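Local structure of NDP-rhamnosyltransferase (Saccharopolyspora spinosa, 3TSA) at residues A244-P249 against D270-A275; A236-A241 against A253-P258; R220-M225 against N281-T286; C287-C292 against A351-D356. The protein belongs to the GT-B superfamily of glycosyltransferases and is built from two Rossmann-like domains, each with a parallel beta sheet flanked by helices. All blocks are in the same frame, centred on the assembly; numbering follows the deposited sequence.

Contact 1: A244-P249 against D270-A275; sequences AATELP and DNARIA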
loop_
_atom_site.group_PDB
_atom_site.type_symbol
_atom_site.label_atom_id
_atom_site.label_comp_id
_atom_site.label_asym_id
_atom_site.label_seq_id
_atom_site.Cartn_x
_atom_site.Cartn_y
_atom_site.Cartn_z
ATOM N N ALA A 244 -10.635 28.894 18.809
ATOM C CA ALA A 244 -9.493 29.212 19.625
ATOM C C ALA A 244 -8.249 29.514 18.749
ATOM O O ALA A 244 -7.488 30.483 19.060
ATOM C CB ALA A 244 -9.240 28.049 20.574
ATOM N N ALA A 245 -8.022 28.720 17.707
ATOM C CA ALA A 245 -6.801 28.898 16.908
ATOM C C ALA A 245 -6.896 30.180 16.090
ATOM O O ALA A 245 -5.947 30.968 16.055
ATOM C CB ALA A 245 -6.516 27.686 15.956
ATOM N N THR A 246 -8.004 30.376 15.400
ATOM C CA THR A 246 -7.987 31.454 14.382
ATOM C C THR A 246 -8.059 32.846 15.015
ATOM O O THR A 246 -7.712 33.848 14.374
ATOM C CB THR A 246 -9.105 31.290 13.336
ATOM O OG1 THR A 246 -10.401 31.244 13.976
ATOM C CG2 THR A 246 -8.876 30.014 12.499
ATOM N N GLU A 247 -8.555 32.919 16.239
ATOM C CA GLU A 247 -8.611 34.170 16.936
ATOM C C GLU A 247 -7.288 34.629 17.498
ATOM O O GLU A 247 -7.145 35.763 17.882
ATOM C CB GLU A 247 -9.587 34.022 18.080
ATOM C CG GLU A 247 -11.009 34.078 17.572
ATOM C CD GLU A 247 -12.004 34.157 18.732
ATOM O OE1 GLU A 247 -13.136 33.689 18.493
ATOM O OE2 GLU A 247 -11.634 34.664 19.850
ATOM N N LEU A 248 -6.303 33.736 17.571
ATOM C CA LEU A 248 -5.058 34.039 18.197
ATOM C C LEU A 248 -4.170 34.789 17.229
ATOM O O LEU A 248 -4.121 34.418 16.035
ATOM C CB LEU A 248 -4.401 32.734 18.679
ATOM C CG LEU A 248 -3.262 32.972 19.672
ATOM C CD1 LEU A 248 -3.703 33.625 20.942
ATOM C CD2 LEU A 248 -2.445 31.745 19.936
ATOM N N PRO A 249 -3.493 35.890 17.740
ATOM C CA PRO A 249 -2.660 36.709 16.880
ATOM C C PRO A 249 -1.568 35.816 16.371
ATOM O O PRO A 249 -0.975 35.031 17.169
ATOM C CB PRO A 249 -2.015 37.754 17.838
ATOM C CG PRO A 249 -2.849 37.773 19.098
ATOM C CD PRO A 249 -3.567 36.416 19.142
ATOM N N ASP A 270 -9.909 34.196 7.114
ATOM C CA ASP A 270 -8.949 34.285 6.060
ATOM C C ASP A 270 -7.648 33.620 6.539
ATOM O O ASP A 270 -6.796 33.306 5.725
ATOM C CB ASP A 270 -8.735 35.763 5.579
ATOM C CG ASP A 270 -9.876 36.747 6.034
ATOM O OD1 ASP A 270 -9.891 37.900 5.526
ATOM O OD2 ASP A 270 -10.736 36.430 6.932
ATOM N N ASN A 271 -7.485 33.431 7.864
ATOM C CA ASN A 271 -6.270 32.725 8.416
ATOM C C ASN A 271 -6.507 31.206 8.662
ATOM O O ASN A 271 -5.841 30.605 9.511
ATOM C CB ASN A 271 -5.705 33.377 9.686
ATOM C CG ASN A 271 -6.691 33.422 10.856
ATOM O OD1 ASN A 271 -7.915 33.465 10.662
ATOM N ND2 ASN A 271 -6.151 33.367 12.106
ATOM N N ALA A 272 -7.452 30.635 7.918
ATOM C CA ALA A 272 -7.705 29.210 7.906
ATOM C C ALA A 272 -7.587 28.619 6.516
ATOM O O ALA A 272 -7.969 29.263 5.545
ATOM C CB ALA A 272 -9.096 28.892 8.528
ATOM N N ARG A 273 -7.088 27.391 6.404
ATOM C CA ARG A 273 -7.111 26.676 5.149
ATOM C C ARG A 273 -7.720 25.304 5.396
ATOM O O ARG A 273 -7.375 24.690 6.392
ATOM C CB ARG A 273 -5.712 26.463 4.687
ATOM C CG ARG A 273 -5.623 25.460 3.506
ATOM C CD ARG A 273 -4.181 25.146 3.171
ATOM N NE ARG A 273 -3.576 26.328 2.614
ATOM C CZ ARG A 273 -3.671 26.684 1.325
ATOM N NH1 ARG A 273 -4.332 25.925 0.448
ATOM N NH2 ARG A 273 -3.085 27.808 0.914
ATOM N N ILE A 274 -8.644 24.868 4.530
ATOM C CA ILE A 274 -9.194 23.521 4.564
ATOM C C ILE A 274 -8.310 22.631 3.719
ATOM O O ILE A 274 -8.178 22.862 2.513
ATOM C CB ILE A 274 -10.701 23.448 4.112
ATOM C CG1 ILE A 274 -11.619 24.428 4.935
ATOM C CG2 ILE A 274 -11.164 21.983 4.197
ATOM C CD1 ILE A 274 -13.142 24.583 4.448
ATOM N N ALA A 275 -7.630 21.660 4.338
ATOM C CA ALA A 275 -6.719 20.755 3.585
ATOM C C ALA A 275 -7.543 19.747 2.799
ATOM O O ALA A 275 -8.512 19.160 3.319
ATOM C CB ALA A 275 -5.695 20.040 4.508
HETATM O O HOH W 1 -9.268 35.480 12.076
#

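Contact 2: A236-A241 against A253-P258; sequences APLLRA and AVIAVP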
loop_
_atom_site.group_PDB
_atom_site.type_symbol
_atom_site.label_atom_id
_atom_site.label_comp_id
_atom_site.label_asym_id
_atom_site.label_seq_id
_atom_site.Cartn_x
_atom_site.Cartn_y
_atom_site.Cartn_z
ATOM N N ALA A 236 -18.759 20.019 17.788
ATOM C CA ALA A 236 -18.238 20.865 18.884
ATOM C C ALA A 236 -16.715 20.931 19.035
ATOM O O ALA A 236 -16.212 22.037 19.118
ATOM C CB ALA A 236 -18.897 20.546 20.260
ATOM N N PRO A 237 -15.978 19.802 19.026
ATOM C CA PRO A 237 -14.505 19.900 19.227
ATOM C C PRO A 237 -13.785 20.612 18.054
ATOM O O PRO A 237 -12.879 21.443 18.279
ATOM C CB PRO A 237 -14.069 18.459 19.464
ATOM C CG PRO A 237 -15.078 17.658 18.771
ATOM C CD PRO A 237 -16.407 18.389 18.974
ATOM N N LEU A 238 -14.355 20.466 16.860
ATOM C CA LEU A 238 -13.812 21.131 15.671
ATOM C C LEU A 238 -14.104 22.620 15.765
ATOM O O LEU A 238 -13.210 23.451 15.566
ATOM C CB LEU A 238 -14.425 20.566 14.402
ATOM C CG LEU A 238 -13.891 21.029 13.036
ATOM C CD1 LEU A 238 -12.368 20.752 12.864
ATOM C CD2 LEU A 238 -14.736 20.423 11.881
ATOM N N LEU A 239 -15.337 22.973 16.106
ATOM C CA LEU A 239 -15.673 24.407 16.127
ATOM C C LEU A 239 -14.838 25.056 17.209
ATOM O O LEU A 239 -14.358 26.215 17.036
ATOM C CB LEU A 239 -17.169 24.539 16.479
ATOM C CG LEU A 239 -18.088 24.064 15.350
ATOM C CD1 LEU A 239 -19.603 24.065 15.778
ATOM C CD2 LEU A 239 -17.812 24.913 14.071
ATOM N N ARG A 240 -14.710 24.353 18.353
ATOM C CA ARG A 240 -13.974 24.915 19.490
ATOM C C ARG A 240 -12.543 25.147 19.115
ATOM O O ARG A 240 -12.000 26.191 19.436
ATOM C CB ARG A 240 -14.031 24.026 20.739
ATOM C CG ARG A 240 -15.396 24.101 21.443
ATOM C CD ARG A 240 -15.758 22.867 22.283
ATOM N NE ARG A 240 -17.117 23.034 22.891
ATOM C CZ ARG A 240 -17.827 22.050 23.465
ATOM N NH1 ARG A 240 -17.427 20.808 23.456
ATOM N NH2 ARG A 240 -19.040 22.337 23.944
ATOM N N ALA A 241 -11.919 24.201 18.428
ATOM C CA ALA A 241 -10.493 24.371 18.063
ATOM C C ALA A 241 -10.292 25.440 17.021
ATOM O O ALA A 241 -9.311 26.171 17.078
ATOM C CB ALA A 241 -9.903 23.002 17.513
ATOM N N ALA A 253 -4.341 28.560 10.666
ATOM C CA ALA A 253 -4.955 27.239 11.009
ATOM C C ALA A 253 -5.027 26.350 9.785
ATOM O O ALA A 253 -5.546 26.781 8.758
ATOM C CB ALA A 253 -6.366 27.466 11.602
ATOM N N VAL A 254 -4.414 25.157 9.787
ATOM C CA VAL A 254 -4.587 24.239 8.646
ATOM C C VAL A 254 -5.562 23.196 9.126
ATOM O O VAL A 254 -5.275 22.510 10.102
ATOM C CB VAL A 254 -3.239 23.551 8.165
ATOM C CG1 VAL A 254 -3.492 22.447 7.120
ATOM C CG2 VAL A 254 -2.256 24.587 7.613
ATOM N N ILE A 255 -6.721 23.094 8.474
ATOM C CA ILE A 255 -7.812 22.252 9.038
ATOM C C ILE A 255 -7.924 20.989 8.213
ATOM O O ILE A 255 -8.184 21.021 6.980
ATOM C CB ILE A 255 -9.174 22.994 9.081
ATOM C CG1 ILE A 255 -9.120 24.180 10.022
ATOM C CG2 ILE A 255 -10.237 22.104 9.670
ATOM C CD1 ILE A 255 -10.133 25.279 9.667
ATOM N N ALA A 256 -7.669 19.856 8.888
ATOM C CA ALA A 256 -7.631 18.531 8.251
ATOM C C ALA A 256 -8.771 17.660 8.826
ATOM O O ALA A 256 -8.609 17.075 9.916
ATOM C CB ALA A 256 -6.239 17.857 8.455
ATOM N N VAL A 257 -9.938 17.633 8.167
ATOM C CA VAL A 257 -11.079 16.820 8.620
ATOM C C VAL A 257 -11.613 16.099 7.393
ATOM O O VAL A 257 -11.272 16.530 6.291
ATOM C CB VAL A 257 -12.186 17.634 9.327
ATOM C CG1 VAL A 257 -11.573 18.393 10.523
ATOM C CG2 VAL A 257 -12.935 18.538 8.347
ATOM N N PRO A 258 -12.410 15.020 7.567
ATOM C CA PRO A 258 -12.921 14.227 6.439
ATOM C C PRO A 258 -13.825 15.057 5.573
ATOM O O PRO A 258 -14.478 15.976 6.092
ATOM C CB PRO A 258 -13.785 13.168 7.143
ATOM C CG PRO A 258 -13.065 12.991 8.453
ATOM C CD PRO A 258 -12.802 14.399 8.847
#

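Contact 3: R220-M225 against N281-T286; sequences RVCICM and NLFLRT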
loop_
_atom_site.group_PDB
_atom_site.type_symbol
_atom_site.label_atom_id
_atom_site.label_comp_id
_atom_site.label_asym_id
_atom_site.label_seq_id
_atom_site.Cartn_x
_atom_site.Cartn_y
_atom_site.Cartn_z
ATOM N N ARG A 220 1.944 28.237 12.291
ATOM C CA ARG A 220 1.033 27.306 11.645
ATOM C C ARG A 220 0.568 26.248 12.659
ATOM O O ARG A 220 1.390 25.560 13.296
ATOM C CB ARG A 220 1.747 26.649 10.455
ATOM C CG ARG A 220 0.844 25.759 9.661
ATOM C CD ARG A 220 1.479 25.386 8.265
ATOM N NE ARG A 220 1.552 26.476 7.311
ATOM C CZ ARG A 220 2.201 26.383 6.153
ATOM N NH1 ARG A 220 2.809 25.254 5.858
ATOM N NH2 ARG A 220 2.281 27.398 5.321
ATOM N N VAL A 221 -0.742 26.130 12.846
ATOM C CA VAL A 221 -1.351 25.216 13.783
ATOM C C VAL A 221 -2.227 24.303 12.945
ATOM O O VAL A 221 -3.116 24.780 12.218
ATOM C CB VAL A 221 -2.240 26.047 14.745
ATOM C CG1 VAL A 221 -3.166 25.137 15.649
ATOM C CG2 VAL A 221 -1.337 26.924 15.624
ATOM N N CYS A 222 -2.032 22.970 13.032
ATOM C CA CYS A 222 -2.924 22.063 12.323
ATOM C C CYS A 222 -4.027 21.541 13.273
ATOM O O CYS A 222 -3.691 21.025 14.354
ATOM C CB CYS A 222 -2.132 20.889 11.732
ATOM S SG CYS A 222 -3.121 19.559 10.974
ATOM N N ILE A 223 -5.271 21.512 12.816
ATOM C CA ILE A 223 -6.389 20.929 13.543
ATOM C C ILE A 223 -6.773 19.721 12.741
ATOM O O ILE A 223 -7.141 19.841 11.558
ATOM C CB ILE A 223 -7.595 21.925 13.658
ATOM C CG1 ILE A 223 -7.174 23.140 14.461
ATOM C CG2 ILE A 223 -8.824 21.169 14.224
ATOM C CD1 ILE A 223 -8.245 24.296 14.265
ATOM N N CYS A 224 -6.630 18.537 13.369
ATOM C CA CYS A 224 -6.817 17.274 12.667
ATOM C C CYS A 224 -7.650 16.345 13.558
ATOM O O CYS A 224 -7.232 15.992 14.720
ATOM C CB CYS A 224 -5.465 16.691 12.363
ATOM S SG CYS A 224 -5.701 15.157 11.362
ATOM N N MET A 225 -8.872 16.098 13.084
ATOM C CA MET A 225 -9.864 15.233 13.755
ATOM C C MET A 225 -10.431 14.262 12.699
ATOM O O MET A 225 -10.757 14.702 11.584
ATOM C CB MET A 225 -10.961 16.076 14.432
ATOM C CG MET A 225 -10.345 16.748 15.614
ATOM S SD MET A 225 -11.477 17.874 16.343
ATOM C CE MET A 225 -10.340 18.862 17.350
ATOM N N ASN A 281 1.372 13.622 7.316
ATOM C CA ASN A 281 2.792 13.589 7.315
ATOM C C ASN A 281 3.404 14.359 6.159
ATOM O O ASN A 281 4.566 14.729 6.201
ATOM C CB ASN A 281 3.225 12.094 7.321
ATOM C CG ASN A 281 3.059 11.448 5.999
ATOM O OD1 ASN A 281 2.071 10.747 5.739
ATOM N ND2 ASN A 281 4.029 11.669 5.128
ATOM N N LEU A 282 2.622 14.634 5.118
ATOM C CA LEU A 282 3.140 15.392 3.976
ATOM C C LEU A 282 3.445 16.859 4.319
ATOM O O LEU A 282 4.309 17.480 3.675
ATOM C CB LEU A 282 2.146 15.294 2.810
ATOM C CG LEU A 282 1.952 13.866 2.275
ATOM C CD1 LEU A 282 0.912 13.796 1.149
ATOM C CD2 LEU A 282 3.358 13.348 1.802
ATOM N N PHE A 283 2.809 17.415 5.347
ATOM C CA PHE A 283 3.002 18.842 5.657
ATOM C C PHE A 283 3.205 19.142 7.134
ATOM O O PHE A 283 3.493 20.282 7.532
ATOM C CB PHE A 283 1.808 19.652 5.168
ATOM C CG PHE A 283 0.517 19.331 5.897
ATOM C CD1 PHE A 283 0.194 19.961 7.083
ATOM C CD2 PHE A 283 -0.385 18.441 5.345
ATOM C CE1 PHE A 283 -1.036 19.693 7.721
ATOM C CE2 PHE A 283 -1.568 18.141 5.968
ATOM C CZ PHE A 283 -1.891 18.762 7.194
ATOM N N LEU A 284 3.042 18.139 7.980
ATOM C CA LEU A 284 3.080 18.427 9.385
ATOM C C LEU A 284 4.414 19.014 9.896
ATOM O O LEU A 284 4.430 19.783 10.878
ATOM C CB LEU A 284 2.621 17.200 10.181
ATOM C CG LEU A 284 1.981 17.498 11.518
ATOM C CD1 LEU A 284 0.755 18.492 11.572
ATOM C CD2 LEU A 284 1.606 16.180 12.195
ATOM N N ARG A 285 5.545 18.691 9.267
ATOM C CA ARG A 285 6.800 19.289 9.708
ATOM C C ARG A 285 6.817 20.833 9.651
ATOM O O ARG A 285 7.644 21.495 10.315
ATOM C CB ARG A 285 7.927 18.717 8.851
ATOM C CG ARG A 285 8.185 17.293 9.182
ATOM C CD ARG A 285 9.216 16.779 8.107
ATOM N NE ARG A 285 9.496 15.323 8.188
ATOM C CZ ARG A 285 8.697 14.339 7.734
ATOM N NH1 ARG A 285 7.516 14.591 7.179
ATOM N NH2 ARG A 285 9.060 13.037 7.877
ATOM N N THR A 286 5.925 21.426 8.866
ATOM C CA THR A 286 5.876 22.872 8.811
ATOM C C THR A 286 4.922 23.444 9.862
ATOM O O THR A 286 4.616 24.659 9.812
ATOM C CB THR A 286 5.308 23.389 7.478
ATOM O OG1 THR A 286 3.933 23.031 7.369
ATOM C CG2 THR A 286 6.076 22.771 6.294
#

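Contact 4: C287-C292 against A351-D356; sequences CELVIC and ATVLGD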
loop_
_atom_site.group_PDB
_atom_site.type_symbol
_atom_site.label_atom_id
_atom_site.label_comp_id
_atom_site.label_asym_id
_atom_site.label_seq_id
_atom_site.Cartn_x
_atom_site.Cartn_y
_atom_site.Cartn_z
ATOM N N CYS A 287 4.446 22.616 10.778
ATOM C CA CYS A 287 3.450 23.133 11.805
ATOM C C CYS A 287 4.085 23.204 13.164
ATOM O O CYS A 287 4.980 22.345 13.487
ATOM C CB CYS A 287 2.287 22.177 11.905
ATOM S SG CYS A 287 1.272 22.140 10.388
ATOM N N GLU A 288 3.651 24.175 14.007
ATOM C CA GLU A 288 4.309 24.245 15.315
ATOM C C GLU A 288 3.430 23.585 16.414
ATOM O O GLU A 288 3.889 23.454 17.536
ATOM C CB GLU A 288 4.495 25.734 15.718
ATOM C CG GLU A 288 5.631 26.379 14.911
ATOM C CD GLU A 288 5.791 27.814 15.354
ATOM O OE1 GLU A 288 6.212 28.021 16.499
ATOM O OE2 GLU A 288 5.394 28.706 14.621
ATOM N N LEU A 289 2.211 23.191 16.055
ATOM C CA LEU A 289 1.280 22.621 17.047
ATOM C C LEU A 289 0.234 21.796 16.301
ATOM O O LEU A 289 -0.109 22.207 15.167
ATOM C CB LEU A 289 0.622 23.758 17.869
ATOM C CG LEU A 289 -0.483 23.415 18.880
ATOM C CD1 LEU A 289 0.076 22.575 20.023
ATOM C CD2 LEU A 289 -1.203 24.675 19.404
ATOM N N VAL A 290 -0.243 20.671 16.892
ATOM C CA VAL A 290 -1.319 19.924 16.319
ATOM C C VAL A 290 -2.464 19.956 17.342
ATOM O O VAL A 290 -2.176 19.691 18.520
ATOM C CB VAL A 290 -0.968 18.438 16.056
ATOM C CG1 VAL A 290 -2.252 17.689 15.494
ATOM C CG2 VAL A 290 0.096 18.451 15.020
ATOM N N ILE A 291 -3.670 20.336 16.932
ATOM C CA ILE A 291 -4.807 20.210 17.923
ATOM C C ILE A 291 -5.572 18.987 17.408
ATOM O O ILE A 291 -5.990 18.938 16.235
ATOM C CB ILE A 291 -5.786 21.463 17.869
ATOM C CG1 ILE A 291 -5.072 22.736 18.350
ATOM C CG2 ILE A 291 -7.018 21.221 18.771
ATOM C CD1 ILE A 291 -5.728 24.071 17.983
ATOM N N CYS A 292 -5.784 18.017 18.293
ATOM C CA CYS A 292 -6.405 16.762 17.889
ATOM C C CYS A 292 -7.182 16.154 19.041
ATOM O O CYS A 292 -7.179 16.688 20.153
ATOM C CB CYS A 292 -5.349 15.789 17.385
ATOM S SG CYS A 292 -4.041 15.365 18.610
ATOM N N ALA A 351 -1.479 29.685 22.883
ATOM C CA ALA A 351 -0.448 30.703 23.067
ATOM C C ALA A 351 0.712 30.187 23.920
ATOM O O ALA A 351 1.851 30.497 23.610
ATOM C CB ALA A 351 -1.047 32.007 23.715
ATOM N N THR A 352 0.457 29.367 24.944
ATOM C CA THR A 352 1.465 28.947 25.878
ATOM C C THR A 352 2.461 28.021 25.088
ATOM O O THR A 352 3.656 28.120 25.255
ATOM C CB THR A 352 0.837 28.130 26.999
ATOM O OG1 THR A 352 0.150 29.044 27.884
ATOM C CG2 THR A 352 1.907 27.446 27.779
ATOM N N VAL A 353 1.931 27.084 24.330
ATOM C CA VAL A 353 2.777 26.202 23.513
ATOM C C VAL A 353 3.605 26.980 22.471
ATOM O O VAL A 353 4.838 26.778 22.365
ATOM C CB VAL A 353 1.933 25.055 22.816
ATOM C CG1 VAL A 353 2.884 24.151 21.936
ATOM C CG2 VAL A 353 1.271 24.203 23.858
ATOM N N LEU A 354 2.952 27.888 21.739
ATOM C CA LEU A 354 3.627 28.720 20.736
ATOM C C LEU A 354 4.697 29.640 21.391
ATOM O O LEU A 354 5.642 30.117 20.700
ATOM C CB LEU A 354 2.641 29.573 19.909
ATOM C CG LEU A 354 1.596 28.802 19.054
ATOM C CD1 LEU A 354 0.627 29.768 18.367
ATOM C CD2 LEU A 354 2.245 27.820 18.017
ATOM N N GLY A 355 4.552 29.939 22.679
ATOM C CA GLY A 355 5.575 30.775 23.329
ATOM C C GLY A 355 6.692 30.079 24.081
ATOM O O GLY A 355 7.526 30.753 24.712
ATOM N N ASP A 356 6.715 28.742 24.046
ATOM C CA ASP A 356 7.670 27.967 24.878
ATOM C C ASP A 356 8.177 26.773 24.108
ATOM O O ASP A 356 7.442 25.822 23.901
ATOM C CB ASP A 356 6.988 27.576 26.202
ATOM C CG ASP A 356 7.873 26.808 27.164
ATOM O OD1 ASP A 356 9.060 26.538 26.839
ATOM O OD2 ASP A 356 7.358 26.495 28.262
#

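Contact 1: A244-P249 against D270-A275
T246 on helix 236-246 meets N271, the residue just ahead of strand 272-274, and their CA atoms are 6.3 Å apart, the closest backbone approach of the two segments. The side chain of N271 makes the polar link: its ND2 donates to the backbone T246 O over 2.8 Å, with a nearly straight N-H...O angle of 164°. The acceptor lies close to the amide plane of N271, whereas ND2 comes in from the flank of the T246 carbonyl, at a C=O...N angle of 116°. A water joins the same two groups, donating to N271 OD1 at 2.8 Å and to T246 O at 3.2 Å. ND2 also donates to V251 O and OD1 accepts from the water, so both ends of the amide are engaged and its rotation is fixed. In this way a carbonyl towards the C-terminal end of the helix is satisfied by a side chain and a water. The hydroxyl of T246 turns back into its own helix to bond V242 O, and CG2, set beside the backbone N, is left for apolar packing: T246 CG2 lies 4.1 Å from A272 CB. The area around this methyl pair is filled in by A253 and I255 of strand 251-256, the neighbour of strand 272-274 in the sheet. The contact lies at the protein surface, and there it ties a helix end to the start of an edge strand, an arrangement belonging to the parallel alpha/beta sheet of a Rossmann-like GT-B domain.

Contact 2: A236-A241 against A253-P258
L238 on helix 236-246 faces V257, just past the end of strand 251-256, with their CA atoms 8.7 Å apart, a spacing bridged by side chains alone. Helix and strand are consecutive elements of a beta-alpha-beta crossover in the Rossmann-like sheet: the chain leaves strand 219-224, passes through helices 227-233 and 236-246, and returns as the parallel neighbour 251-256. L238 carries the contact from the helix side. Its CG stands anti to the backbone N (chi1 -174°), which carries the two methyls off the helix towards the strand. CD1 reaches both I255 and V257; it lies 4.1 Å from I255 CG2 and nearer still to V257. L238 and V257 reach for each other tip to tip, and L238 CD2 also approaches V257 CG1, at 4.0 Å. All three side chains are buried. I223 of strand 219-224 and L265 of a loop also pack on L238, while L230 of helix 227-233 covers V257, so the leucine is wedged between two strands and a loop. The packing is tightest where L238 CD1 presses on V257 CG1 at 3.4 Å, closer than usual for two methyl carbons.

Contact 3: R220-M225 against N281-T286
A bend at chi3 (-70°) turns the otherwise extended side chain of R220 so that its guanidinium arrives beside T286, whose OG1 is held between its own backbone N and carbonyl carbon. R220 NH1 donates to T286 OG1 over 2.9 Å with an N-H...O angle of 143°, a bent bond whose acceptor sits at the guanidinium edge but somewhat off its plane. The hydroxyl is a donor in turn: T286 OG1 donates to F283 O at 2.8 Å, in the carbonyl plane, and the same oxygen accepts from T286 N at 3.0 Å. Two bonds from one residue thus pin the turn of segment 281-286. The aliphatic part of R220 passes over one backbone oxygen, T286 O, which lies 3.6 Å from R220 CB. R220 is buried and its charge is met by a salt bridge from NE to E252, while NH1 also donates to W211 O. This is the connection that precedes strand 289-292 in the Rossmann-like sheet, laid over strand 219-224. Further along, C222 carries the apolar half. Its SG, anti to the backbone N, meets the edge of the F283 ring in a sulfur-aromatic contact, 3.9 Å from F283 CE1 and 81° off the ring normal. C222 CB touches L284 CD1 at 3.8 Å, so the cysteine is gripped by two consecutive residues of the turn. V254 of the adjoining strand and W211 also pack on F283. At the outer side of the turn, R285 makes a salt bridge with E31 of the second subunit.

Contact 4: C287-C292 against A351-D356
L289 and V353 form the tight, buried part of this contact, their side chains crossing at about a right angle with L289 CD1 3.7 Å from V353 CG1. With chi1 at 174° the L289 side chain extends away from its own backbone N, and CD1 is delivered to the valine. I350, one turn earlier in helix 343-354, packs on the same leucine, and P308 closes on V353. Here the C-terminal part of helix 343-354 packs against an inner strand of the parallel sheet in the Rossmann-like domain, with 289-292 running beside 219-224. Towards the end of the helix the contact comes nearer to solvent. L354 is partly exposed and reaches back with one methyl, so that its CD2 lies 3.8 Å from E288 CB but 4.4 Å from L289 CB. E288 offers this leucine the start of its chain, while its carboxylate goes on to a salt bridge with R219. That arginine grips both segments, since it also donates from NH1 to L354 O, a carbonyl at the helix terminus. Beyond it the chain is solvent-exposed: G355 N still bonds A351 O at 2.9 Å, D356 N bonds V353 O at 3.2 Å, and D356 turns its carboxylate forward, where OD1 caps the backbone N of G358 at the start of the next helix.

Overall arrangement
All four contacts belong to one parallel sheet, whose strands run 272-274, 251-256, 219-224, 289-292 from the edge inward, and their centres lie 10 to 15 Å apart. Contacts 1 and 2 share helix 236-246 and their segments alternate along the chain; both fall inside the loop closed by contact 3, and contact 4 opens only after that loop ends. Strands 251-256 and 289-292 flank 219-224 and bond to its backbone. Contacts 1, 2 and 4 dock helices on one face, where A241 meets I291, whereas contact 3 places a turn on the other. Together they place packing elements on both faces of the sheet in the second Rossmann-like half of the GT-B fold.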